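Local coordinates for protein Two-component system sensor histidine kinase (Bacteroides thetaiotaomicron, PDB 3OTT) that probably senses saccharides through its extracellular beta-propeller part and relays the signal as a membrane histidine kinase that also regulates transcription, at residues G528-G533 with M539-K544. Sequence-based numbering, arbitrary orientation.
Sequences GLLWVG and MRINPK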
loop_
_atom_site.group_PDB
_atom_site.type_symbol
_atom_site.label_atom_id
_atom_site.label_comp_id
_atom_site.label_asym_id
_atom_site.label_seq_id
_atom_site.Cartn_x
_atom_site.Cartn_y
_atom_site.Cartn_z
ATOM N N GLY B 528 -7.412 29.690 32.153
ATOM C CA GLY B 528 -7.291 30.958 31.437
ATOM C C GLY B 528 -5.959 31.717 31.375
ATOM O O GLY B 528 -5.954 32.943 31.104
ATOM N N LEU B 529 -4.830 31.052 31.631
ATOM C CA LEU B 529 -3.502 31.699 31.482
ATOM C C LEU B 529 -3.025 31.465 30.083
ATOM O O LEU B 529 -3.409 30.476 29.490
ATOM C CB LEU B 529 -2.494 31.211 32.517
ATOM C CG LEU B 529 -2.928 31.645 33.928
ATOM C CD1 LEU B 529 -2.757 30.575 34.960
ATOM C CD2 LEU B 529 -2.179 32.839 34.319
ATOM N N LEU B 530 -2.240 32.385 29.524
ATOM C CA LEU B 530 -1.703 32.215 28.150
ATOM C C LEU B 530 -0.315 31.649 28.151
ATOM O O LEU B 530 0.530 32.077 28.910
ATOM C CB LEU B 530 -1.620 33.549 27.433
ATOM C CG LEU B 530 -2.743 34.107 26.570
ATOM C CD1 LEU B 530 -4.044 33.634 27.052
ATOM C CD2 LEU B 530 -2.704 35.615 26.598
ATOM N N TRP B 531 -0.038 30.768 27.213
ATOM C CA TRP B 531 1.294 30.215 27.058
ATOM C C TRP B 531 1.847 30.623 25.696
ATOM O O TRP B 531 1.194 30.370 24.638
ATOM C CB TRP B 531 1.232 28.687 27.227
ATOM C CG TRP B 531 0.893 28.294 28.650
ATOM C CD1 TRP B 531 -0.323 28.246 29.195
ATOM C CD2 TRP B 531 1.820 27.962 29.691
ATOM N NE1 TRP B 531 -0.252 27.868 30.531
ATOM C CE2 TRP B 531 1.063 27.697 30.857
ATOM C CE3 TRP B 531 3.226 27.859 29.749
ATOM C CZ2 TRP B 531 1.653 27.290 32.069
ATOM C CZ3 TRP B 531 3.812 27.478 30.936
ATOM C CH2 TRP B 531 3.030 27.191 32.091
ATOM N N VAL B 532 3.021 31.272 25.717
ATOM C CA VAL B 532 3.730 31.669 24.505
ATOM C C VAL B 532 5.027 30.847 24.323
ATOM O O VAL B 532 5.841 30.684 25.243
ATOM C CB VAL B 532 4.065 33.197 24.487
ATOM C CG1 VAL B 532 4.638 33.650 23.065
ATOM C CG2 VAL B 532 2.824 34.061 24.809
ATOM N N GLY B 533 5.224 30.320 23.127
ATOM C CA GLY B 533 6.385 29.498 22.865
ATOM C C GLY B 533 7.338 30.339 22.064
ATOM O O GLY B 533 6.918 31.118 21.181
ATOM N N MET B 539 6.680 31.262 27.987
ATOM C CA MET B 539 6.310 32.356 28.844
ATOM C C MET B 539 4.835 32.152 29.212
ATOM O O MET B 539 3.975 31.927 28.298
ATOM C CB MET B 539 6.440 33.685 28.085
ATOM C CG MET B 539 5.820 34.895 28.804
ATOM S SD MET B 539 6.488 36.530 28.248
ATOM C CE MET B 539 5.081 37.029 27.454
ATOM N N ARG B 540 4.548 32.260 30.512
ATOM C CA ARG B 540 3.181 32.174 31.004
ATOM C C ARG B 540 2.675 33.571 31.323
ATOM O O ARG B 540 3.289 34.281 32.064
ATOM C CB ARG B 540 3.119 31.295 32.251
ATOM C CG ARG B 540 1.700 31.070 32.733
ATOM C CD ARG B 540 1.620 30.220 34.014
ATOM N NE ARG B 540 2.259 30.969 35.089
ATOM C CZ ARG B 540 2.657 30.468 36.258
ATOM N NH1 ARG B 540 2.517 29.186 36.572
ATOM N NH2 ARG B 540 3.224 31.264 37.110
ATOM N N ILE B 541 1.534 33.938 30.775
ATOM C CA ILE B 541 0.972 35.254 30.907
ATOM C C ILE B 541 -0.379 35.190 31.609
ATOM O O ILE B 541 -1.224 34.389 31.233
ATOM C CB ILE B 541 0.748 35.853 29.524
ATOM C CG1 ILE B 541 2.098 36.138 28.860
ATOM C CG2 ILE B 541 -0.060 37.168 29.576
ATOM C CD1 ILE B 541 1.983 36.358 27.336
ATOM N N ASN B 542 -0.586 36.038 32.606
ATOM C CA ASN B 542 -1.919 36.165 33.183
ATOM C C ASN B 542 -2.628 37.439 32.647
ATOM O O ASN B 542 -2.220 38.552 32.939
ATOM C CB ASN B 542 -1.857 36.082 34.715
ATOM C CG ASN B 542 -3.236 36.232 35.391
ATOM O OD1 ASN B 542 -4.253 36.616 34.770
ATOM N ND2 ASN B 542 -3.254 35.957 36.689
ATOM N N PRO B 543 -3.696 37.260 31.850
ATOM C CA PRO B 543 -4.255 38.383 31.116
ATOM C C PRO B 543 -5.086 39.283 31.995
ATOM O O PRO B 543 -5.409 40.376 31.565
ATOM C CB PRO B 543 -5.162 37.701 30.052
ATOM C CG PRO B 543 -4.977 36.244 30.216
ATOM C CD PRO B 543 -4.425 36.001 31.572
ATOM N N LYS B 544 -5.427 38.856 33.225
ATOM C CA LYS B 544 -6.072 39.763 34.179
ATOM C C LYS B 544 -5.252 40.990 34.503
ATOM O O LYS B 544 -5.777 42.092 34.555
ATOM C CB LYS B 544 -6.451 39.057 35.499
ATOM C CG LYS B 544 -7.603 38.065 35.381
ATOM C CD LYS B 544 -7.843 37.301 36.683
ATOM C CE LYS B 544 -8.729 36.051 36.399
ATOM N NZ LYS B 544 -10.167 36.467 36.261
#
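W531 and R540 form a non-hydrogen-bonded antiparallel pair in which the arginine's aliphatic chain lies along one face of the indole. R540 CB sits 4.0 Å from the centroid of the W531 six-membered ring, a CH-pi contact only 7° off the normal. R540 CD comes within 3.5 Å of W531 CZ2. R540 extends from its backbone (chi1 -175°), which lays its methylenes over the ring, while NH1 reaches past it to the carbonyl oxygens of R584 and K585. W531 NE1 is hydrogen-bonded to D525 OD2. Four backbone hydrogen bonds pair L530 with I541 and V532 with M539; the straightest, V532 N to M539 O, has an N-H...O angle of 173°. These residues belong to the two middle strands of a four-stranded antiparallel propeller blade, joined as a hairpin. On the buried face of L530, V532, M539 and I541, V532 CG2 meets I541 CD1 at 3.5 Å, and F509 packs on M539 and I541. Replacing the W531 indole with a leucine would probably leave the R540 methylenes without their aromatic face and D525 OD2 without its NE1 donor. On the more open side, that of L529, R540 and N542, L529 CD2 touches N542 CB at 3.3 Å, and N542 OD1 accepts from K544 N in an Asx turn.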